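Sulfatase (Bacteroides fragilis CAG:558, PDB 6USS) probably hydrolyses aryl sulfate esters in the human gut with the help of a bound calcium ion, and is present here as an engineered active-site variant. Local coordinates at residues T107-P112 against N213-V218; N125-N130 against N426-W431; H142-T147 against T398-D403. The protein carries 1 engineered substitution. All blocks are in the same frame, centred on the assembly; numbering follows the deposited sequence.

Interaction 1 of 3, residues T107-P112 against N213-V218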
loop_
_atom_site.group_PDB
_atom_site.type_symbol
_atom_site.label_atom_id
_atom_site.label_comp_id
_atom_site.label_asym_id
_atom_site.label_seq_id
_atom_site.Cartn_x
_atom_site.Cartn_y
_atom_site.Cartn_z
ATOM N N THR A 107 17.328 -13.930 12.676
ATOM C CA THR A 107 17.633 -14.171 14.086
ATOM C C THR A 107 18.525 -13.109 14.704
ATOM O O THR A 107 18.727 -13.130 15.923
ATOM C CB THR A 107 18.290 -15.557 14.282
ATOM O OG1 THR A 107 19.260 -15.796 13.257
ATOM C CG2 THR A 107 17.244 -16.678 14.254
ATOM N N ASN A 108 19.067 -12.194 13.911
ATOM C CA ASN A 108 19.745 -11.020 14.434
ATOM C C ASN A 108 19.205 -9.804 13.693
ATOM O O ASN A 108 18.381 -9.934 12.782
ATOM C CB ASN A 108 21.259 -11.170 14.294
ATOM C CG ASN A 108 22.013 -10.249 15.200
ATOM O OD1 ASN A 108 21.429 -9.372 15.844
ATOM N ND2 ASN A 108 23.334 -10.419 15.241
ATOM N N TRP A 109 19.658 -8.605 14.061
ATOM C CA TRP A 109 19.012 -7.411 13.521
ATOM C C TRP A 109 19.451 -7.106 12.082
ATOM O O TRP A 109 20.611 -7.283 11.707
ATOM C CB TRP A 109 19.250 -6.202 14.434
ATOM C CG TRP A 109 20.646 -5.678 14.483
ATOM C CD1 TRP A 109 21.630 -6.051 15.355
ATOM C CD2 TRP A 109 21.209 -4.655 13.645
ATOM N NE1 TRP A 109 22.780 -5.328 15.105
ATOM C CE2 TRP A 109 22.548 -4.467 14.060
ATOM C CE3 TRP A 109 20.711 -3.880 12.590
ATOM C CZ2 TRP A 109 23.400 -3.541 13.444
ATOM C CZ3 TRP A 109 21.551 -2.955 11.989
ATOM C CH2 TRP A 109 22.885 -2.796 12.416
ATOM N N THR A 110 18.503 -6.649 11.271
ATOM C CA THR A 110 18.724 -6.443 9.846
ATOM C C THR A 110 18.754 -4.962 9.490
ATOM O O THR A 110 18.106 -4.134 10.145
ATOM C CB THR A 110 17.634 -7.123 9.017
ATOM O OG1 THR A 110 16.402 -6.419 9.191
ATOM C CG2 THR A 110 17.446 -8.553 9.455
ATOM N N TYR A 111 19.549 -4.641 8.439
ATOM C CA TYR A 111 19.400 -3.441 7.619
ATOM C C TYR A 111 20.150 -3.577 6.286
ATOM O O TYR A 111 19.511 -3.529 5.226
ATOM C CB TYR A 111 19.836 -2.170 8.364
ATOM C CG TYR A 111 19.522 -0.917 7.567
ATOM C CD1 TYR A 111 18.331 -0.209 7.774
ATOM C CD2 TYR A 111 20.400 -0.454 6.588
ATOM C CE1 TYR A 111 18.043 0.930 7.036
ATOM C CE2 TYR A 111 20.114 0.681 5.843
ATOM C CZ TYR A 111 18.939 1.359 6.064
ATOM O OH TYR A 111 18.664 2.470 5.317
ATOM N N PRO A 112 21.476 -3.743 6.267
ATOM C CA PRO A 112 22.192 -3.729 4.977
ATOM C C PRO A 112 21.815 -4.917 4.102
ATOM O O PRO A 112 21.836 -6.062 4.552
ATOM C CB PRO A 112 23.667 -3.792 5.391
ATOM C CG PRO A 112 23.646 -4.502 6.701
ATOM C CD PRO A 112 22.409 -3.959 7.388
ATOM N N ASN A 213 22.216 10.422 3.365
ATOM C CA ASN A 213 21.411 10.303 4.588
ATOM C C ASN A 213 21.826 9.078 5.406
ATOM O O ASN A 213 22.045 8.000 4.841
ATOM C CB ASN A 213 19.925 10.191 4.255
ATOM C CG ASN A 213 19.111 11.408 4.704
ATOM O OD1 ASN A 213 19.648 12.418 5.173
ATOM N ND2 ASN A 213 17.799 11.306 4.552
ATOM N N PRO A 214 21.916 9.213 6.733
ATOM C CA PRO A 214 22.206 8.046 7.575
ATOM C C PRO A 214 21.075 7.023 7.537
ATOM O O PRO A 214 19.908 7.363 7.339
ATOM C CB PRO A 214 22.368 8.645 8.981
ATOM C CG PRO A 214 21.681 9.977 8.931
ATOM C CD PRO A 214 21.851 10.464 7.514
ATOM N N TRP A 215 21.450 5.752 7.733
ATOM C CA TRP A 215 20.506 4.633 7.731
ATOM C C TRP A 215 19.212 4.913 8.492
ATOM O O TRP A 215 18.114 4.623 8.000
ATOM C CB TRP A 215 21.169 3.394 8.344
ATOM C CG TRP A 215 22.246 2.762 7.521
ATOM C CD1 TRP A 215 22.775 3.226 6.347
ATOM C CD2 TRP A 215 22.939 1.542 7.821
ATOM N NE1 TRP A 215 23.750 2.364 5.895
ATOM C CE2 TRP A 215 23.870 1.323 6.782
ATOM C CE3 TRP A 215 22.861 0.614 8.870
ATOM C CZ2 TRP A 215 24.712 0.212 6.758
ATOM C CZ3 TRP A 215 23.702 -0.490 8.848
ATOM C CH2 TRP A 215 24.621 -0.678 7.799
ATOM N N PHE A 216 19.324 5.452 9.710
ATOM C CA PHE A 216 18.204 5.520 10.639
ATOM C C PHE A 216 17.541 6.895 10.670
ATOM O O PHE A 216 16.808 7.195 11.616
ATOM C CB PHE A 216 18.654 5.110 12.049
ATOM C CG PHE A 216 19.189 3.696 12.137
ATOM C CD1 PHE A 216 18.946 2.768 11.120
ATOM C CD2 PHE A 216 19.925 3.287 13.236
ATOM C CE1 PHE A 216 19.440 1.470 11.191
ATOM C CE2 PHE A 216 20.422 1.986 13.312
ATOM C CZ PHE A 216 20.179 1.079 12.284
ATOM N N ALA A 217 17.783 7.739 9.668
ATOM C CA ALA A 217 16.987 8.952 9.554
ATOM C C ALA A 217 15.516 8.577 9.398
ATOM O O ALA A 217 15.174 7.635 8.667
ATOM C CB ALA A 217 17.456 9.796 8.369
ATOM N N VAL A 218 14.644 9.303 10.096
ATOM C CA VAL A 218 13.226 8.975 10.173
ATOM C C VAL A 218 12.502 9.638 8.993
ATOM O O VAL A 218 12.528 10.873 8.892
ATOM C CB VAL A 218 12.607 9.406 11.507
ATOM C CG1 VAL A 218 11.182 8.852 11.619
ATOM C CG2 VAL A 218 13.459 8.923 12.666
#
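Tyr-111 and Trp-215 lie one over the other in an offset stack, the phenol ring against the five-membered ring of the indole, with centroids 4.4 Å apart and planes inclined by 17°. The Trp-215 side chain can be traced outward from its first carbon. CB sits over the face of the phenol, 4.0 Å from the ring centroid, in a CH-pi contact. CG comes next and lies 3.4 Å from Tyr-111 CE2, with CD1 and NE1 near that same carbon, while CD2 and CE3 run on over Tyr-111 CD2. The far end of the indole passes beyond the phenol: its CH2 reaches Pro-112 CD at 4.0 Å, and its CZ3 meets Trp-109 CH2 at 4.3 Å, where the two indoles touch at their edges. Tyr-111 extends into this position because its CG is anti to the backbone N (chi1 -173°), which carries the phenol across to the turn.

Phe-216 follows in the same type I beta turn, Pro-214 to Ala-217, closed by the bond from Ala-217 N to Pro-214 O. Its ring turns an edge toward the face of Tyr-111, the planes 76° apart, and its CZ also touches Trp-109 CZ3. Consecutive aromatic residues on a turn thus give the phenol one stacked and one edge-on neighbour. The backbone of Thr-110 is hydrogen-bonded to the Ser-89 and His-167 side chains.

The contact that is plain here is aromatic and apolar, and probably rests mainly on dispersion and ring electrostatics, for which broad aromatic side chains and a rigid proline are well suited.

Interaction 2 of 3, residues N125-N130 against N426-W431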
loop_
_atom_site.group_PDB
_atom_site.type_symbol
_atom_site.label_atom_id
_atom_site.label_comp_id
_atom_site.label_asym_id
_atom_site.label_seq_id
_atom_site.Cartn_x
_atom_site.Cartn_y
_atom_site.Cartn_z
ATOM N N ASN A 125 31.750 -19.137 12.967
ATOM C CA ASN A 125 30.955 -18.478 11.945
ATOM C C ASN A 125 29.494 -18.556 12.336
ATOM O O ASN A 125 29.028 -19.603 12.786
ATOM C CB ASN A 125 31.139 -19.136 10.582
ATOM C CG ASN A 125 32.542 -19.017 10.086
ATOM O OD1 ASN A 125 33.014 -17.910 9.818
ATOM N ND2 ASN A 125 33.239 -20.150 9.990
ATOM N N VAL A 126 28.771 -17.453 12.160
ATOM C CA VAL A 126 27.350 -17.441 12.488
ATOM C C VAL A 126 26.588 -18.262 11.456
ATOM O O VAL A 126 27.139 -18.627 10.408
ATOM C CB VAL A 126 26.811 -16.001 12.572
ATOM C CG1 VAL A 126 27.478 -15.252 13.727
ATOM C CG2 VAL A 126 27.061 -15.281 11.284
ATOM N N ALA A 127 25.320 -18.566 11.741
ATOM C CA ALA A 127 24.471 -19.234 10.759
ATOM C C ALA A 127 24.368 -18.395 9.496
ATOM O O ALA A 127 24.542 -17.171 9.516
ATOM C CB ALA A 127 23.076 -19.474 11.325
ATOM N N ASP A 128 24.099 -19.064 8.375
ATOM C CA ASP A 128 23.822 -18.350 7.128
ATOM C C ASP A 128 22.363 -17.918 7.180
ATOM O O ASP A 128 21.488 -18.472 6.511
ATOM C CB ASP A 128 24.113 -19.216 5.913
ATOM C CG ASP A 128 23.910 -18.473 4.602
ATOM O OD1 ASP A 128 23.681 -17.242 4.620
ATOM O OD2 ASP A 128 23.957 -19.140 3.548
ATOM N N TRP A 129 22.112 -16.898 7.993
ATOM C CA TRP A 129 20.768 -16.495 8.361
ATOM C C TRP A 129 20.199 -15.469 7.365
ATOM O O TRP A 129 20.870 -15.029 6.431
ATOM C CB TRP A 129 20.781 -15.982 9.803
ATOM C CG TRP A 129 21.538 -14.699 10.048
ATOM C CD1 TRP A 129 22.898 -14.546 10.211
ATOM C CD2 TRP A 129 20.969 -13.387 10.193
ATOM N NE1 TRP A 129 23.201 -13.214 10.443
ATOM C CE2 TRP A 129 22.036 -12.488 10.443
ATOM C CE3 TRP A 129 19.660 -12.888 10.144
ATOM C CZ2 TRP A 129 21.831 -11.119 10.636
ATOM C CZ3 TRP A 129 19.460 -11.524 10.335
ATOM C CH2 TRP A 129 20.543 -10.656 10.577
ATOM N N ASN A 130 18.924 -15.122 7.556
ATOM C CA ASN A 130 18.158 -14.360 6.564
ATOM C C ASN A 130 18.318 -12.853 6.785
ATOM O O ASN A 130 17.386 -12.146 7.175
ATOM C CB ASN A 130 16.692 -14.772 6.598
ATOM C CG ASN A 130 16.429 -16.027 5.794
ATOM O OD1 ASN A 130 17.091 -16.271 4.792
ATOM N ND2 ASN A 130 15.460 -16.828 6.224
ATOM N N ASN A 426 16.184 -19.239 19.293
ATOM C CA ASN A 426 17.441 -19.592 18.648
ATOM C C ASN A 426 18.162 -18.321 18.237
ATOM O O ASN A 426 17.618 -17.527 17.466
ATOM C CB ASN A 426 17.235 -20.487 17.424
ATOM C CG ASN A 426 18.533 -21.104 16.966
ATOM O OD1 ASN A 426 19.424 -21.333 17.777
ATOM N ND2 ASN A 426 18.665 -21.348 15.679
ATOM N N PHE A 427 19.390 -18.147 18.734
ATOM C CA PHE A 427 20.253 -17.020 18.375
ATOM C C PHE A 427 21.611 -17.567 17.960
ATOM O O PHE A 427 22.590 -17.493 18.723
ATOM C CB PHE A 427 20.391 -16.026 19.535
ATOM C CG PHE A 427 21.012 -14.708 19.140
ATOM C CD1 PHE A 427 20.238 -13.704 18.563
ATOM C CD2 PHE A 427 22.378 -14.467 19.357
ATOM C CE1 PHE A 427 20.813 -12.470 18.193
ATOM C CE2 PHE A 427 22.969 -13.242 18.994
ATOM C CZ PHE A 427 22.190 -12.249 18.408
ATOM N N PRO A 428 21.713 -18.122 16.771
ATOM C CA PRO A 428 23.005 -18.592 16.253
ATOM C C PRO A 428 23.797 -17.460 15.605
ATOM O O PRO A 428 24.205 -17.545 14.443
ATOM C CB PRO A 428 22.593 -19.654 15.228
ATOM C CG PRO A 428 21.272 -19.144 14.695
ATOM C CD PRO A 428 20.617 -18.335 15.811
ATOM N N ASN A 429 24.004 -16.380 16.361
ATOM C CA ASN A 429 24.506 -15.129 15.818
ATOM C C ASN A 429 25.478 -14.491 16.802
ATOM O O ASN A 429 25.707 -14.995 17.903
ATOM C CB ASN A 429 23.354 -14.174 15.513
ATOM C CG ASN A 429 22.494 -14.662 14.392
ATOM O OD1 ASN A 429 21.615 -15.509 14.593
ATOM N ND2 ASN A 429 22.752 -14.155 13.186
ATOM N N HIS A 430 26.047 -13.351 16.411
ATOM C CA HIS A 430 26.968 -12.619 17.280
ATOM C C HIS A 430 26.491 -11.171 17.382
ATOM O O HIS A 430 26.719 -10.366 16.470
ATOM C CB HIS A 430 28.403 -12.705 16.763
ATOM C CG HIS A 430 29.446 -12.510 17.822
ATOM N ND1 HIS A 430 30.795 -12.429 17.538
ATOM C CD2 HIS A 430 29.341 -12.384 19.166
ATOM C CE1 HIS A 430 31.472 -12.259 18.658
ATOM N NE2 HIS A 430 30.616 -12.231 19.661
ATOM N N TRP A 431 25.825 -10.850 18.497
ATOM C CA TRP A 431 25.414 -9.485 18.780
ATOM C C TRP A 431 26.626 -8.633 19.152
ATOM O O TRP A 431 27.741 -9.126 19.343
ATOM C CB TRP A 431 24.380 -9.456 19.897
ATOM C CG TRP A 431 23.638 -8.181 19.967
ATOM C CD1 TRP A 431 23.024 -7.534 18.934
ATOM C CD2 TRP A 431 23.411 -7.379 21.138
ATOM N NE1 TRP A 431 22.432 -6.373 19.386
ATOM C CE2 TRP A 431 22.651 -6.255 20.732
ATOM C CE3 TRP A 431 23.779 -7.500 22.487
ATOM C CZ2 TRP A 431 22.256 -5.260 21.620
ATOM C CZ3 TRP A 431 23.390 -6.514 23.368
ATOM C CH2 TRP A 431 22.629 -5.407 22.935
#
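An inverse gamma turn centred on Pro-428, against which Val-126 and Ala-127 pack, carries the chain out of strand 422-427, an edge strand, within this chain, of the four-stranded antiparallel sheet. Val-126 and Ala-127 belong to the loop between strands 124-125 and 133-135, and they face Pro-428 and Asn-429, the two paths running 116° apart end to end. One backbone hydrogen bond joins them: Ala-127 N donates to Pro-428 O over 3.1 Å. Proline has no N-H to offer, but its carbonyl remains a good acceptor, and its ring supplies an apolar flank where CG touches Ala-127 CB at 3.8 Å. The small methyl of alanine lets the backbones come close enough for both contacts.

Val-126 brings one branch into the contact. CG1, anti to the carbonyl carbon (chi1 -65°), lies 3.6 Å from Asn-429 CA and touches His-430 N and CB. A beta-branched side chain is useful here because it is compact and apolar and packs against this backbone.

Trp-129 and Asn-429 form the other part of the contact, their ring and amide planes 83° apart. Both polar groups find their acceptors on Asp-118: Trp-129 NE1 bonds to its OD1, while Asn-429 ND2, His-430 N and Asn-108 ND2 all bond to OD2. Asn-429 OD1 is taken by Thr-107 OG1, so both ends of the amide are engaged. Asn-429 ND2 lies over one indole face, 2.9 Å from Trp-129 NE1, but both atoms are donors and do not bond to each other.

Interaction 3 of 3, residues H142-T147 against T398-D403; sequences HTFQAT and TVQPID
The Phe-144 ring and the Gln-400 amide stand nearly perpendicular, their planes 87° apart. The ring approaches the glutamine obliquely through CZ, 3.7 Å from Gln-400 CB, and its CE2 also touches the aliphatic chain. Ala-146 CB packs against the amide itself, 3.5 Å from Gln-400 CD, a spot suited to a side chain no larger than a methyl.

The amide then grips the backbone of Thr-147 twice. Thr-147 N donates to Gln-400 OE1 over 2.9 Å, almost straight but from above the carbonyl plane. Gln-400 NE2 returns a bond of 3.2 Å to Thr-147 O, its partner tilted from the amide plane. Glutamine is apt because one planar group carries both an acceptor and a donor, and the bend in its chain (chi2 -71°) folds that group back toward the strand end. NE2 has a second acceptor in Thr-97 O, and Tyr-384 OH is also bonded to Thr-147 O.

Thr-147 adds its side chain: OG1, anti to its carbonyl carbon (chi1 -62°), accepts from Val-399 N at 3.0 Å. Val-399 CG2 packs beside this bond and reaches Ala-146 CA at 3.6 Å, while Thr-398 CG2 meets Thr-147 CB at 4.0 Å.

In this way the loop 398-403 pairs with the chain just past strand 143-145 through a side-chain amide that binds the backbone N and O of one residue, somewhat as a peptide group would, though with the donor well off the amide plane. The pairing ties the end of that strand, of the two-stranded parallel sheet with 133-135, to the connection between helices 383-390 and 408-412.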
loop_
_atom_site.group_PDB
_atom_site.type_symbol
_atom_site.label_atom_id
_atom_site.label_comp_id
_atom_site.label_asym_id
_atom_site.label_seq_id
_atom_site.Cartn_x
_atom_site.Cartn_y
_atom_site.Cartn_z
ATOM N N HIS A 142 17.906 -13.516 0.568
ATOM C CA HIS A 142 18.071 -14.101 1.900
ATOM C C HIS A 142 16.890 -13.708 2.770
ATOM O O HIS A 142 17.057 -13.038 3.797
ATOM C CB HIS A 142 19.390 -13.663 2.548
ATOM C CG HIS A 142 20.535 -14.610 2.330
ATOM N ND1 HIS A 142 21.033 -14.911 1.079
ATOM C CD2 HIS A 142 21.303 -15.299 3.214
ATOM C CE1 HIS A 142 22.045 -15.755 1.201
ATOM N NE2 HIS A 142 22.226 -16.010 2.484
ATOM N N THR A 143 15.689 -14.110 2.346
ATOM C CA THR A 143 14.456 -13.762 3.029
ATOM C C THR A 143 13.671 -15.016 3.377
ATOM O O THR A 143 13.830 -16.063 2.741
ATOM C CB THR A 143 13.571 -12.846 2.169
ATOM O OG1 THR A 143 13.133 -13.558 1.002
ATOM C CG2 THR A 143 14.337 -11.588 1.768
ATOM N N PHE A 144 12.820 -14.891 4.394
ATOM C CA PHE A 144 11.769 -15.859 4.666
ATOM C C PHE A 144 10.477 -15.341 4.040
ATOM O O PHE A 144 10.000 -14.253 4.403
ATOM C CB PHE A 144 11.597 -16.088 6.167
ATOM C CG PHE A 144 10.594 -17.153 6.499
ATOM C CD1 PHE A 144 10.951 -18.488 6.466
ATOM C CD2 PHE A 144 9.288 -16.818 6.830
ATOM C CE1 PHE A 144 10.024 -19.478 6.751
ATOM C CE2 PHE A 144 8.357 -17.807 7.131
ATOM C CZ PHE A 144 8.726 -19.139 7.094
ATOM N N GLN A 145 9.940 -16.091 3.074
ATOM C CA GLN A 145 8.681 -15.723 2.435
ATOM C C GLN A 145 7.531 -16.091 3.359
ATOM O O GLN A 145 7.507 -17.191 3.921
ATOM C CB GLN A 145 8.503 -16.425 1.089
ATOM C CG GLN A 145 7.122 -16.165 0.455
ATOM C CD GLN A 145 6.909 -16.867 -0.890
ATOM O OE1 GLN A 145 7.746 -17.657 -1.333
ATOM N NE2 GLN A 145 5.783 -16.572 -1.544
ATOM N N ALA A 146 6.587 -15.172 3.528
ATOM C CA ALA A 146 5.489 -15.445 4.444
ATOM C C ALA A 146 4.297 -14.568 4.103
ATOM O O ALA A 146 4.443 -13.469 3.562
ATOM C CB ALA A 146 5.893 -15.238 5.910
ATOM N N THR A 147 3.115 -15.088 4.423
ATOM C CA THR A 147 1.868 -14.352 4.291
ATOM C C THR A 147 1.718 -13.420 5.492
ATOM O O THR A 147 1.657 -13.883 6.640
ATOM C CB THR A 147 0.704 -15.333 4.198
ATOM O OG1 THR A 147 0.873 -16.134 3.021
ATOM C CG2 THR A 147 -0.610 -14.590 4.118
ATOM N N THR A 398 -2.057 -19.578 4.569
ATOM C CA THR A 398 -0.763 -18.920 4.614
ATOM C C THR A 398 0.238 -19.752 3.825
ATOM O O THR A 398 0.118 -20.977 3.768
ATOM C CB THR A 398 -0.292 -18.767 6.068
ATOM O OG1 THR A 398 -0.459 -20.020 6.741
ATOM C CG2 THR A 398 -1.122 -17.725 6.810
ATOM N N VAL A 399 1.234 -19.092 3.216
ATOM C CA VAL A 399 2.281 -19.863 2.540
ATOM C C VAL A 399 3.169 -20.578 3.547
ATOM O O VAL A 399 3.710 -21.649 3.249
ATOM C CB VAL A 399 3.134 -18.985 1.596
ATOM C CG1 VAL A 399 2.274 -18.386 0.468
ATOM C CG2 VAL A 399 3.887 -17.894 2.366
ATOM N N GLN A 400 3.344 -20.013 4.739
ATOM C CA GLN A 400 4.247 -20.548 5.744
ATOM C C GLN A 400 3.458 -21.183 6.881
ATOM O O GLN A 400 2.321 -20.772 7.152
ATOM C CB GLN A 400 5.142 -19.442 6.325
ATOM C CG GLN A 400 4.457 -18.548 7.370
ATOM C CD GLN A 400 3.398 -17.606 6.772
ATOM O OE1 GLN A 400 3.041 -17.706 5.592
ATOM N NE2 GLN A 400 2.912 -16.677 7.586
ATOM N N PRO A 401 4.032 -22.168 7.578
ATOM C CA PRO A 401 3.372 -22.702 8.779
ATOM C C PRO A 401 3.255 -21.635 9.852
ATOM O O PRO A 401 4.077 -20.723 9.934
ATOM C CB PRO A 401 4.305 -23.831 9.240
ATOM C CG PRO A 401 5.254 -24.054 8.124
ATOM C CD PRO A 401 5.366 -22.752 7.386
ATOM N N ILE A 402 2.221 -21.754 10.684
ATOM C CA ILE A 402 1.988 -20.807 11.770
ATOM C C ILE A 402 2.373 -21.476 13.082
ATOM O O ILE A 402 1.666 -22.369 13.565
ATOM C CB ILE A 402 0.539 -20.318 11.803
ATOM C CG1 ILE A 402 0.164 -19.746 10.441
ATOM C CG2 ILE A 402 0.371 -19.253 12.876
ATOM C CD1 ILE A 402 0.901 -18.486 10.118
ATOM N N ASP A 403 3.483 -21.030 13.674
ATOM C CA ASP A 403 3.935 -21.561 14.956
ATOM C C ASP A 403 3.225 -20.925 16.153
ATOM O O ASP A 403 3.095 -21.569 17.193
ATOM C CB ASP A 403 5.449 -21.386 15.060
ATOM C CG ASP A 403 6.187 -22.064 13.900
ATOM O OD1 ASP A 403 5.993 -23.280 13.697
ATOM O OD2 ASP A 403 6.946 -21.395 13.174
#

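Interactions 1 and 2 touch, although their centres are 17 Å apart: Thr-107 O packs against Phe-427 CD1, and Asn-108 O against Trp-129 CZ3. Interaction 2 joins interaction 3 through a probable hydrogen bond, between Asp-128 OD1 and His-142 NE2 at 2.9 Å. Interactions 1 and 3 do not touch, their nearest atoms being about 7 Å apart. Interaction 1 lies nearer the calcium site than interaction 2: the Trp-109 side chain is about 8 Å from the calcium ion, the Trp-129 side chain about 13 Å. Asp-42, Asp-43, the engineered Cys-88, Asp-322 and Asn-323 form the calcium site.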